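3-ketosteroid-delta4-5alpha-dehydrogenase (Rhodococcus jostii, PDB 4AT2) uses a bound flavin-adenine dinucleotide to introduce the delta-4 double bond into 5-alpha-reduced 3-ketosteroids, a step in bacterial steroid catabolism. Local coordinates at residues 39-43 against 65-69; 108-113 against 125-129; 235-239 against 250-256; 322-328 against 354-359. All coordinates share one frame; numbering follows the deposited sequence.

How the interactions relate
Interactions 1 and 3 form one block well away from the chain's centre, their centres about 9 Å apart: strands 40-42 and 246-252 are neighbours in a mixed sheet, and Tyr40 O and Ala42 O receive probable hydrogen bonds from Arg251 N and Arg253 N, each 2.9 Å long. Interaction 2 lies nearest the steroid, the side chain of Tyr128 being about 8 Å from FAD and about 11 Å from 4-androstene-3,17-dione. Interaction 4 belongs to a separate antiparallel sheet across the chain's centre from interactions 1 and 3; the side chain of Leu325 is about 13 Å from a bound 4-androstene-3,17-dione. The centre of interaction 4 is about 32 Å from that of interaction 2.

Interaction 1 (39-43 against 65-69); sequences DYEAD and ADVLV
Two first torsions turn the carboxylates of Asp43 and Asp66 into the contact: CG of Asp43 stands anti to its carbonyl carbon (chi1 -70°), whereas CG of Asp66 stands anti to its backbone N (chi1 168°), which sets Asp66 OD2 3.4 Å from Ala42 CA. The almost straight bond from Asp66 N to Asp43 OD2 is 2.9 Å long, reaching the anti side of the carboxylate and somewhat out of its plane. Asp43 N returns a more bent bond of 2.8 Å to Asp66 O. The two side chains cross at about a right angle, and a water links Glu41 O to Asp66 OD2. Next to this polar end, Ala42 CB packs on Leu68 CB at 3.6 Å, and Leu68 CD2 reaches Tyr40 CB at 3.8 Å. The contact joins strand 40-42, at the margin of the mixed sheet, to strand 67-70 of the parallel sheet, consistent with a Rossmann-type FAD-binding fold; the chain turns a corner at Asp43. The like-charged Asp43 OD2 and Asp66 OD2 stay 5.0 Å apart. Asp43 OD1 is bridged to Arg253 and Asp66 OD1 to Arg218. These salt bridges would offset the mutual repulsion of the carboxylates and favour their ionised forms, while the paired amide bonds hold the chain together at the ends of the two strands.

Interaction 2 (108-113 against 125-129); sequences MKTFMM and ITDYC
Lys109 meets helix 122-130 along most of its length. Its CB lies 4.0 Å from Cys129 SG, CG passes beside Ile125 CG2, CD and CE run over the hydroxyl of Thr126, and NZ closes the path with a hydrogen bond to Thr126 OG1 at 2.8 Å. An extended chain, with CG anti to the backbone N (chi1 174°), carries the ammonium group this far; there it also forms a salt bridge with Glu122, whose backbone O bonds Thr126 OG1. Replacing Lys109 with a methionine would probably leave the Glu122 carboxylate without this positive mate and Thr126 OG1 without its ammonium donor. Beside the lysine the interface is rich in sulfur. Cys129 SG sits 3.5 Å from Met108 CG and 3.6 Å from Met112 SD. The methyls of Met108 and Met112 come obliquely to the CD2-CE2 bond of Tyr128 from opposite sides of the ring plane, Met112 CE being 3.8 Å from Tyr128 CD2; the Met112 sulfur makes a Met-aromatic contact with this ring. Farther along, Met113 SD touches Ile125 CD1 at 3.8 Å. The axes of segments 108-113 and 125-129 cross at 141°, 9.4 Å apart at closest approach. Tyr128 OH bonds Tyr88 O, and its ring meets Phe497 of helix 490-507. The chemistry is thus divided: polarisable sulfur and methyl groups fill the buried seam, while the lysine charge is probably balanced by Glu122 at the partly exposed margin.

Interaction 3 (235-239 against 250-256); sequences RVVGI and VRARRGV
Val236, Ile239 and Val256 form the apolar centre. Val236 CG1 meets Val256 CG2 at 3.6 Å, the two side chains crossing at about a right angle, and Ile239 CG2 rests against both methyls of Val256. Ile239 CG1 lies between its backbone N and carbonyl carbon (chi1 66°), a turn that lays CD1 alongside Val250, 3.9 Å from CG2, with both side chains pointing the same way. Around this centre the backbones pair as an antiparallel hairpin. Ile239 and Val250 are a hydrogen-bonded pair, each amide reaching the other's carbonyl at 2.9 Å, and Gly238 faces Arg251 as a non-hydrogen-bonded pair. A side chain at Gly238 would run into Val250 O, so the close backbone approach there depends on glycine. Ala252 N also bonds Val237 O, from above the carbonyl plane. At the polar edge a water accepts from Arg251 NH1 at 2.9 Å and lies within reach of Val237 O. Arg235, extended from CG to NE, brings NH2 within 2.8 Å of Arg254 O near the guanidinium plane, but the angle is too poor for a hydrogen bond. A salt bridge ties Arg251 NE to Glu41 OE1. Val237 and Gly238 both oppose Val229 of strand 223-230 in a classic beta bulge. Past the corner at Arg253 and Arg254 the chain enters strand 255-258 of the parallel sheet; Val250 and Ile239 lean on strand 67-70, Val250 and Ala252 touch Val45 of strand 45-47, and Arg254 NH1 hydrogen-bonds Ala507 O of helix 490-507.

Interaction 4 (322-328 against 354-359); sequences RGILVNG and QAFLII
Backbone hydrogen bonds bind Ile324 to Ile358 and Val326 to Phe356, two antiparallel hydrogen-bonded pairs with the non-hydrogen-bonded pair Leu325 and Leu357 between them. Of the four bonds, that from Ile358 N to Ile324 O is 2.8 Å long. CA-H...O contacts supplement them, among them Leu325 CA to Phe356 O at 3.3 Å. Gly323 CA lies so near Ile358 O that a CB there would clash. Strand 324-326 is an outermost strand, within this chain, of a four-stranded antiparallel sheet, and strand 356-360 is bonded on its other side to strand 435-439. Apolar contacts divide between the two faces. On the one that touches helix 401-413, Ile324 CG1 packs on Ile358 CB, and Val326 CG2 meets Ile358 CG1 at 3.8 Å, crossing at about a right angle. On the other, Leu325 CD2 touches Leu357 CD1 at 3.9 Å. The Phe356 ring turns an edge to the backbone, CD2 lying 3.7 Å from Asn327 O in the ring plane and CE2 4.2 Å from Gly328 CA. A serine in place of Phe356 would probably open a gap beside Asn327 and Gly328.

Interaction 1 (39-43 against 65-69)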
loop_
_atom_site.group_PDB
_atom_site.type_symbol
_atom_site.label_atom_id
_atom_site.label_comp_id
_atom_site.label_asym_id
_atom_site.label_seq_id
_atom_site.Cartn_x
_atom_site.Cartn_y
_atom_site.Cartn_z
ATOM N N ASP A 39 23.815 29.191 -15.641
ATOM C CA ASP A 39 25.174 28.900 -15.194
ATOM C C ASP A 39 25.822 27.800 -16.017
ATOM O O ASP A 39 27.037 27.812 -16.241
ATOM C CB ASP A 39 25.185 28.525 -13.714
ATOM C CG ASP A 39 24.706 29.646 -12.844
ATOM O OD1 ASP A 39 25.551 30.471 -12.443
ATOM O OD2 ASP A 39 23.492 29.746 -12.598
ATOM N N TYR A 40 25.001 26.850 -16.456
ATOM C CA TYR A 40 25.448 25.735 -17.273
ATOM C C TYR A 40 24.367 25.466 -18.309
ATOM O O TYR A 40 23.201 25.807 -18.095
ATOM C CB TYR A 40 25.670 24.465 -16.432
ATOM C CG TYR A 40 26.662 24.595 -15.291
ATOM C CD1 TYR A 40 26.239 24.999 -14.030
ATOM C CD2 TYR A 40 28.015 24.289 -15.468
ATOM C CE1 TYR A 40 27.131 25.124 -12.978
ATOM C CE2 TYR A 40 28.920 24.403 -14.415
ATOM C CZ TYR A 40 28.466 24.817 -13.171
ATOM O OH TYR A 40 29.342 24.930 -12.104
ATOM N N GLU A 41 24.758 24.859 -19.424
ATOM C CA GLU A 41 23.815 24.462 -20.473
ATOM C C GLU A 41 24.251 23.134 -21.083
ATOM O O GLU A 41 25.443 22.874 -21.228
ATOM C CB GLU A 41 23.726 25.513 -21.591
ATOM C CG GLU A 41 23.300 26.905 -21.154
ATOM C CD GLU A 41 23.328 27.911 -22.297
ATOM O OE1 GLU A 41 22.636 27.679 -23.319
ATOM O OE2 GLU A 41 24.044 28.933 -22.176
ATOM N N ALA A 42 23.272 22.305 -21.445
ATOM C CA ALA A 42 23.506 21.041 -22.141
ATOM C C ALA A 42 22.268 20.691 -22.953
ATOM O O ALA A 42 21.228 21.336 -22.817
ATOM C CB ALA A 42 23.812 19.922 -21.149
ATOM N N ASP A 43 22.375 19.675 -23.801
ATOM C CA ASP A 43 21.199 19.176 -24.509
ATOM C C ASP A 43 20.386 18.305 -23.562
ATOM O O ASP A 43 19.181 18.482 -23.428
ATOM C CB ASP A 43 21.604 18.338 -25.713
ATOM C CG ASP A 43 22.220 19.160 -26.815
ATOM O OD1 ASP A 43 21.848 20.342 -26.970
ATOM O OD2 ASP A 43 23.084 18.611 -27.519
ATOM N N ALA A 65 24.057 13.898 -28.430
ATOM C CA ALA A 65 23.683 15.005 -27.533
ATOM C C ALA A 65 24.831 15.437 -26.636
ATOM O O ALA A 65 25.689 14.633 -26.271
ATOM C CB ALA A 65 22.478 14.616 -26.678
ATOM N N ASP A 66 24.837 16.720 -26.284
ATOM C CA ASP A 66 25.740 17.265 -25.277
ATOM C C ASP A 66 25.120 16.932 -23.916
ATOM O O ASP A 66 24.019 17.383 -23.610
ATOM C CB ASP A 66 25.873 18.785 -25.509
ATOM C CG ASP A 66 26.547 19.533 -24.357
ATOM O OD1 ASP A 66 27.402 18.978 -23.641
ATOM O OD2 ASP A 66 26.227 20.735 -24.195
ATOM N N VAL A 67 25.813 16.111 -23.130
ATOM C CA VAL A 67 25.250 15.587 -21.873
ATOM C C VAL A 67 25.958 16.132 -20.639
ATOM O O VAL A 67 27.193 16.107 -20.557
ATOM C CB VAL A 67 25.334 14.039 -21.823
ATOM C CG1 VAL A 67 24.649 13.495 -20.570
ATOM C CG2 VAL A 67 24.693 13.425 -23.056
ATOM N N LEU A 68 25.169 16.609 -19.680
ATOM C CA LEU A 68 25.692 17.055 -18.394
ATOM C C LEU A 68 24.983 16.339 -17.250
ATOM O O LEU A 68 23.769 16.426 -17.124
ATOM C CB LEU A 68 25.549 18.578 -18.247
ATOM C CG LEU A 68 25.916 19.225 -16.903
ATOM C CD1 LEU A 68 27.382 18.965 -16.555
ATOM C CD2 LEU A 68 25.607 20.722 -16.931
ATOM N N VAL A 69 25.762 15.637 -16.425
ATOM C CA VAL A 69 25.233 14.959 -15.245
ATOM C C VAL A 69 25.434 15.870 -14.042
ATOM O O VAL A 69 26.510 16.425 -13.863
ATOM C CB VAL A 69 25.948 13.609 -15.002
ATOM C CG1 VAL A 69 25.350 12.888 -13.792
ATOM C CG2 VAL A 69 25.821 12.714 -16.222
HETATM O O HOH W 1 26.908 23.428 -24.104
#

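Interaction 2 (108-113 against 125-129)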
loop_
_atom_site.group_PDB
_atom_site.type_symbol
_atom_site.label_atom_id
_atom_site.label_comp_id
_atom_site.label_asym_id
_atom_site.label_seq_id
_atom_site.Cartn_x
_atom_site.Cartn_y
_atom_site.Cartn_z
ATOM N N MET A 108 10.037 -15.524 -18.429
ATOM C CA MET A 108 10.448 -14.454 -17.536
ATOM C C MET A 108 9.265 -13.552 -17.176
ATOM O O MET A 108 9.080 -13.207 -16.006
ATOM C CB MET A 108 11.570 -13.656 -18.189
ATOM C CG MET A 108 12.202 -12.621 -17.290
ATOM S SD MET A 108 13.565 -11.887 -18.203
ATOM C CE MET A 108 13.927 -10.498 -17.140
ATOM N N LYS A 109 8.472 -13.183 -18.180
ATOM C CA LYS A 109 7.306 -12.317 -17.960
ATOM C C LYS A 109 6.294 -12.997 -17.023
ATOM O O LYS A 109 5.767 -12.371 -16.099
ATOM C CB LYS A 109 6.638 -11.942 -19.301
ATOM C CG LYS A 109 5.330 -11.169 -19.123
ATOM C CD LYS A 109 4.573 -10.953 -20.428
ATOM C CE LYS A 109 3.142 -10.505 -20.141
ATOM N NZ LYS A 109 2.476 -9.954 -21.356
ATOM N N THR A 110 6.047 -14.286 -17.247
ATOM C CA THR A 110 5.090 -15.037 -16.435
ATOM C C THR A 110 5.521 -15.022 -14.977
ATOM O O THR A 110 4.709 -14.764 -14.075
ATOM C CB THR A 110 4.926 -16.469 -16.968
ATOM O OG1 THR A 110 4.412 -16.398 -18.306
ATOM C CG2 THR A 110 3.939 -17.275 -16.092
ATOM N N PHE A 111 6.807 -15.258 -14.750
ATOM C CA PHE A 111 7.322 -15.194 -13.392
ATOM C C PHE A 111 7.152 -13.796 -12.788
ATOM O O PHE A 111 6.677 -13.650 -11.650
ATOM C CB PHE A 111 8.801 -15.604 -13.294
ATOM C CG PHE A 111 9.380 -15.321 -11.940
ATOM C CD1 PHE A 111 9.119 -16.178 -10.868
ATOM C CD2 PHE A 111 10.099 -14.151 -11.707
ATOM C CE1 PHE A 111 9.606 -15.900 -9.600
ATOM C CE2 PHE A 111 10.583 -13.864 -10.441
ATOM C CZ PHE A 111 10.341 -14.741 -9.390
ATOM N N MET A 112 7.578 -12.779 -13.529
ATOM C CA MET A 112 7.609 -11.422 -12.974
ATOM C C MET A 112 6.207 -10.900 -12.655
ATOM O O MET A 112 6.007 -10.268 -11.624
ATOM C CB MET A 112 8.346 -10.456 -13.905
ATOM C CG MET A 112 9.848 -10.727 -13.964
ATOM S SD MET A 112 10.715 -9.621 -15.094
ATOM C CE MET A 112 10.858 -8.128 -14.104
ATOM N N MET A 113 5.244 -11.170 -13.535
ATOM C CA MET A 113 3.851 -10.753 -13.290
ATOM C C MET A 113 3.317 -11.380 -12.001
ATOM O O MET A 113 2.626 -10.723 -11.212
ATOM C CB MET A 113 2.940 -11.124 -14.473
ATOM C CG MET A 113 3.198 -10.326 -15.742
ATOM S SD MET A 113 3.062 -8.539 -15.523
ATOM C CE MET A 113 1.329 -8.375 -15.084
ATOM N N ILE A 125 6.718 -4.691 -17.853
ATOM C CA ILE A 125 7.366 -5.987 -17.658
ATOM C C ILE A 125 7.585 -6.717 -18.986
ATOM O O ILE A 125 8.674 -7.248 -19.220
ATOM C CB ILE A 125 6.648 -6.840 -16.596
ATOM C CG1 ILE A 125 6.968 -6.253 -15.206
ATOM C CG2 ILE A 125 7.083 -8.299 -16.681
ATOM C CD1 ILE A 125 6.199 -6.875 -14.055
ATOM N N THR A 126 6.580 -6.701 -19.861
ATOM C CA THR A 126 6.698 -7.343 -21.185
ATOM C C THR A 126 7.879 -6.749 -21.956
ATOM O O THR A 126 8.743 -7.479 -22.474
ATOM C CB THR A 126 5.386 -7.241 -21.998
ATOM O OG1 THR A 126 4.321 -7.811 -21.235
ATOM C CG2 THR A 126 5.486 -8.015 -23.318
ATOM N N ASP A 127 7.924 -5.423 -21.984
ATOM C CA ASP A 127 8.985 -4.676 -22.636
ATOM C C ASP A 127 10.374 -5.008 -22.050
ATOM O O ASP A 127 11.325 -5.261 -22.784
ATOM C CB ASP A 127 8.661 -3.185 -22.496
ATOM C CG ASP A 127 9.731 -2.299 -23.054
ATOM O OD1 ASP A 127 9.916 -2.300 -24.286
ATOM O OD2 ASP A 127 10.356 -1.570 -22.266
ATOM N N TYR A 128 10.474 -5.006 -20.724
ATOM C CA TYR A 128 11.715 -5.345 -20.034
ATOM C C TYR A 128 12.179 -6.757 -20.392
ATOM O O TYR A 128 13.380 -6.995 -20.595
ATOM C CB TYR A 128 11.463 -5.235 -18.529
ATOM C CG TYR A 128 12.678 -5.413 -17.644
ATOM C CD1 TYR A 128 13.579 -4.370 -17.436
ATOM C CD2 TYR A 128 12.895 -6.621 -16.978
ATOM C CE1 TYR A 128 14.682 -4.533 -16.603
ATOM C CE2 TYR A 128 13.988 -6.796 -16.151
ATOM C CZ TYR A 128 14.873 -5.752 -15.965
ATOM O OH TYR A 128 15.951 -5.930 -15.138
ATOM N N CYS A 129 11.235 -7.690 -20.467
ATOM C CA CYS A 129 11.581 -9.083 -20.761
ATOM C C CYS A 129 12.012 -9.276 -22.214
ATOM O O CYS A 129 12.983 -9.993 -22.502
ATOM C CB CYS A 129 10.410 -10.006 -20.425
ATOM S SG CYS A 129 10.145 -10.113 -18.648
#

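Interaction 3 (235-239 against 250-256)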
loop_
_atom_site.group_PDB
_atom_site.type_symbol
_atom_site.label_atom_id
_atom_site.label_comp_id
_atom_site.label_asym_id
_atom_site.label_seq_id
_atom_site.Cartn_x
_atom_site.Cartn_y
_atom_site.Cartn_z
ATOM N N ARG A 235 6.649 23.022 -20.909
ATOM C CA ARG A 235 7.815 22.188 -21.206
ATOM C C ARG A 235 8.920 22.392 -20.156
ATOM O O ARG A 235 9.209 23.526 -19.765
ATOM C CB ARG A 235 8.373 22.523 -22.598
ATOM C CG ARG A 235 9.602 21.704 -22.957
ATOM C CD ARG A 235 10.275 22.073 -24.271
ATOM N NE ARG A 235 11.398 21.153 -24.459
ATOM C CZ ARG A 235 11.295 19.940 -25.005
ATOM N NH1 ARG A 235 10.136 19.502 -25.486
ATOM N NH2 ARG A 235 12.360 19.164 -25.086
ATOM N N VAL A 236 9.540 21.298 -19.719
ATOM C CA VAL A 236 10.682 21.381 -18.817
ATOM C C VAL A 236 11.899 21.746 -19.658
ATOM O O VAL A 236 12.251 21.023 -20.592
ATOM C CB VAL A 236 10.914 20.056 -18.062
ATOM C CG1 VAL A 236 12.203 20.103 -17.259
ATOM C CG2 VAL A 236 9.734 19.771 -17.140
ATOM N N VAL A 237 12.533 22.869 -19.320
ATOM C CA VAL A 237 13.621 23.425 -20.130
ATOM C C VAL A 237 14.913 23.588 -19.327
ATOM O O VAL A 237 15.898 24.137 -19.819
ATOM C CB VAL A 237 13.224 24.783 -20.757
ATOM C CG1 VAL A 237 12.062 24.598 -21.728
ATOM C CG2 VAL A 237 12.914 25.805 -19.669
ATOM N N GLY A 238 14.911 23.103 -18.088
ATOM C CA GLY A 238 16.110 23.187 -17.248
ATOM C C GLY A 238 15.794 22.892 -15.800
ATOM O O GLY A 238 14.679 22.483 -15.479
ATOM N N ILE A 239 16.779 23.093 -14.929
ATOM C CA ILE A 239 16.605 22.877 -13.491
ATOM C C ILE A 239 17.278 23.997 -12.702
ATOM O O ILE A 239 18.148 24.692 -13.225
ATOM C CB ILE A 239 17.165 21.504 -13.017
ATOM C CG1 ILE A 239 18.696 21.404 -13.166
ATOM C CG2 ILE A 239 16.497 20.355 -13.752
ATOM C CD1 ILE A 239 19.492 22.037 -12.033
ATOM N N VAL A 250 20.550 25.478 -14.658
ATOM C CA VAL A 250 21.150 24.636 -15.687
ATOM C C VAL A 250 20.131 24.422 -16.797
ATOM O O VAL A 250 19.042 23.908 -16.541
ATOM C CB VAL A 250 21.581 23.264 -15.112
ATOM C CG1 VAL A 250 22.181 22.402 -16.208
ATOM C CG2 VAL A 250 22.576 23.436 -13.961
ATOM N N ARG A 251 20.487 24.816 -18.018
ATOM C CA ARG A 251 19.577 24.730 -19.156
ATOM C C ARG A 251 19.652 23.362 -19.821
ATOM O O ARG A 251 20.741 22.821 -19.998
ATOM C CB ARG A 251 19.888 25.812 -20.189
ATOM C CG ARG A 251 18.753 25.986 -21.181
ATOM C CD ARG A 251 18.798 27.334 -21.863
ATOM N NE ARG A 251 19.608 27.308 -23.074
ATOM C CZ ARG A 251 19.169 26.891 -24.262
ATOM N NH1 ARG A 251 17.927 26.429 -24.395
ATOM N NH2 ARG A 251 19.979 26.921 -25.315
ATOM N N ALA A 252 18.483 22.809 -20.157
ATOM C CA ALA A 252 18.380 21.522 -20.852
ATOM C C ALA A 252 17.656 21.744 -22.172
ATOM O O ALA A 252 16.423 21.869 -22.191
ATOM C CB ALA A 252 17.625 20.503 -19.989
ATOM N N ARG A 253 18.404 21.802 -23.274
ATOM C CA ARG A 253 17.799 22.099 -24.578
ATOM C C ARG A 253 16.811 21.028 -25.051
ATOM O O ARG A 253 15.804 21.353 -25.685
ATOM C CB ARG A 253 18.865 22.330 -25.659
ATOM C CG ARG A 253 19.878 23.419 -25.342
ATOM C CD ARG A 253 20.915 23.518 -26.453
ATOM N NE ARG A 253 22.069 24.327 -26.059
ATOM C CZ ARG A 253 23.245 23.836 -25.663
ATOM N NH1 ARG A 253 23.462 22.522 -25.609
ATOM N NH2 ARG A 253 24.220 24.669 -25.334
ATOM N N ARG A 254 17.095 19.765 -24.740
ATOM C CA ARG A 254 16.289 18.647 -25.245
ATOM C C ARG A 254 15.553 17.889 -24.146
ATOM O O ARG A 254 14.442 17.418 -24.354
ATOM C CB ARG A 254 17.157 17.672 -26.045
ATOM C CG ARG A 254 17.904 18.313 -27.208
ATOM C CD ARG A 254 18.606 17.260 -28.049
ATOM N NE ARG A 254 19.595 17.847 -28.960
ATOM C CZ ARG A 254 20.454 17.139 -29.690
ATOM N NH1 ARG A 254 20.445 15.812 -29.645
ATOM N NH2 ARG A 254 21.323 17.761 -30.484
ATOM N N GLY A 255 16.160 17.766 -22.971
ATOM C CA GLY A 255 15.472 17.060 -21.892
ATOM C C GLY A 255 16.221 16.986 -20.584
ATOM O O GLY A 255 17.451 17.046 -20.552
ATOM N N VAL A 256 15.446 16.864 -19.512
ATOM C CA VAL A 256 15.944 16.619 -18.171
ATOM C C VAL A 256 15.613 15.165 -17.839
ATOM O O VAL A 256 14.476 14.720 -18.037
ATOM C CB VAL A 256 15.254 17.532 -17.135
ATOM C CG1 VAL A 256 15.578 17.094 -15.707
ATOM C CG2 VAL A 256 15.651 18.989 -17.353
HETATM O O HOH W 2 13.991 20.411 -22.689
HETATM O O HOH W 3 15.999 24.993 -22.778
#

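Interaction 4 (322-328 against 354-359)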
loop_
_atom_site.group_PDB
_atom_site.type_symbol
_atom_site.label_atom_id
_atom_site.label_comp_id
_atom_site.label_asym_id
_atom_site.label_seq_id
_atom_site.Cartn_x
_atom_site.Cartn_y
_atom_site.Cartn_z
ATOM N N ARG A 322 17.277 -24.828 6.672
ATOM C CA ARG A 322 17.415 -26.078 7.405
ATOM C C ARG A 322 16.507 -26.187 8.630
ATOM O O ARG A 322 16.560 -27.171 9.360
ATOM C CB ARG A 322 18.885 -26.287 7.807
ATOM C CG ARG A 322 19.775 -26.601 6.619
ATOM C CD ARG A 322 21.253 -26.576 6.996
ATOM N NE ARG A 322 22.038 -27.115 5.892
ATOM C CZ ARG A 322 22.434 -26.421 4.823
ATOM N NH1 ARG A 322 22.179 -25.115 4.707
ATOM N NH2 ARG A 322 23.105 -27.053 3.864
ATOM N N GLY A 323 15.664 -25.182 8.849
ATOM C CA GLY A 323 14.675 -25.260 9.919
ATOM C C GLY A 323 13.280 -24.951 9.410
ATOM O O GLY A 323 13.020 -24.979 8.195
ATOM N N ILE A 324 12.374 -24.649 10.338
ATOM C CA ILE A 324 11.081 -24.090 9.959
ATOM C C ILE A 324 10.879 -22.729 10.597
ATOM O O ILE A 324 11.229 -22.511 11.766
ATOM C CB ILE A 324 9.900 -25.027 10.284
ATOM C CG1 ILE A 324 9.846 -25.380 11.781
ATOM C CG2 ILE A 324 10.026 -26.294 9.452
ATOM C CD1 ILE A 324 8.520 -25.993 12.200
ATOM N N LEU A 325 10.331 -21.808 9.812
ATOM C CA LEU A 325 9.954 -20.508 10.347
ATOM C C LEU A 325 8.542 -20.584 10.897
ATOM O O LEU A 325 7.644 -21.096 10.239
ATOM C CB LEU A 325 10.020 -19.430 9.261
ATOM C CG LEU A 325 11.429 -18.988 8.875
ATOM C CD1 LEU A 325 11.372 -18.172 7.594
ATOM C CD2 LEU A 325 12.125 -18.218 10.002
ATOM N N VAL A 326 8.356 -20.097 12.116
ATOM C CA VAL A 326 7.012 -19.995 12.665
ATOM C C VAL A 326 6.710 -18.559 13.045
ATOM O O VAL A 326 7.616 -17.796 13.365
ATOM C CB VAL A 326 6.760 -20.961 13.854
ATOM C CG1 VAL A 326 6.909 -22.410 13.388
ATOM C CG2 VAL A 326 7.652 -20.638 15.054
ATOM N N ASN A 327 5.434 -18.184 12.978
ATOM C CA ASN A 327 5.021 -16.852 13.393
ATOM C C ASN A 327 4.812 -16.768 14.916
ATOM O O ASN A 327 5.188 -17.687 15.655
ATOM C CB ASN A 327 3.779 -16.435 12.589
ATOM C CG ASN A 327 2.569 -17.306 12.874
ATOM O OD1 ASN A 327 2.527 -18.057 13.855
ATOM N ND2 ASN A 327 1.557 -17.194 12.016
ATOM N N GLY A 328 4.222 -15.671 15.387
ATOM C CA GLY A 328 3.998 -15.478 16.816
ATOM C C GLY A 328 2.989 -16.439 17.425
ATOM O O GLY A 328 2.905 -16.560 18.655
ATOM N N GLN A 354 6.730 -10.830 13.325
ATOM C CA GLN A 354 7.118 -11.815 14.342
ATOM C C GLN A 354 7.471 -13.127 13.686
ATOM O O GLN A 354 6.623 -13.715 12.997
ATOM C CB GLN A 354 5.968 -12.095 15.316
ATOM C CG GLN A 354 5.268 -10.863 15.835
ATOM C CD GLN A 354 6.159 -10.050 16.719
ATOM O OE1 GLN A 354 6.483 -10.458 17.835
ATOM N NE2 GLN A 354 6.549 -8.875 16.241
ATOM N N ALA A 355 8.702 -13.592 13.899
ATOM C CA ALA A 355 9.141 -14.877 13.361
ATOM C C ALA A 355 10.151 -15.529 14.280
ATOM O O ALA A 355 10.904 -14.843 14.966
ATOM C CB ALA A 355 9.751 -14.692 11.971
ATOM N N PHE A 356 10.163 -16.858 14.277
ATOM C CA PHE A 356 11.178 -17.630 14.977
ATOM C C PHE A 356 11.630 -18.726 14.050
ATOM O O PHE A 356 10.812 -19.274 13.306
ATOM C CB PHE A 356 10.597 -18.296 16.235
ATOM C CG PHE A 356 9.927 -17.348 17.183
ATOM C CD1 PHE A 356 10.663 -16.679 18.153
ATOM C CD2 PHE A 356 8.553 -17.135 17.113
ATOM C CE1 PHE A 356 10.040 -15.811 19.037
ATOM C CE2 PHE A 356 7.923 -16.264 17.995
ATOM C CZ PHE A 356 8.671 -15.612 18.968
ATOM N N LEU A 357 12.921 -19.056 14.087
ATOM C CA LEU A 357 13.412 -20.229 13.364
ATOM C C LEU A 357 13.554 -21.386 14.341
ATOM O O LEU A 357 14.317 -21.309 15.314
ATOM C CB LEU A 357 14.754 -19.952 12.638
ATOM C CG LEU A 357 15.239 -21.145 11.790
ATOM C CD1 LEU A 357 14.366 -21.313 10.546
ATOM C CD2 LEU A 357 16.708 -21.004 11.398
ATOM N N ILE A 358 12.801 -22.452 14.073
ATOM C CA ILE A 358 12.863 -23.679 14.872
ATOM C C ILE A 358 13.782 -24.634 14.116
ATOM O O ILE A 358 13.552 -24.926 12.937
ATOM C CB ILE A 358 11.468 -24.319 15.060
ATOM C CG1 ILE A 358 10.422 -23.262 15.473
ATOM C CG2 ILE A 358 11.559 -25.484 16.046
ATOM C CD1 ILE A 358 10.727 -22.558 16.791
ATOM N N ILE A 359 14.841 -25.085 14.777
ATOM C CA ILE A 359 15.873 -25.856 14.088
ATOM C C ILE A 359 16.548 -26.809 15.058
ATOM O O ILE A 359 16.829 -26.428 16.214
ATOM C CB ILE A 359 16.889 -24.892 13.405
ATOM C CG1 ILE A 359 17.899 -25.661 12.533
ATOM C CG2 ILE A 359 17.545 -23.960 14.433
ATOM C CD1 ILE A 359 18.670 -24.776 11.557
#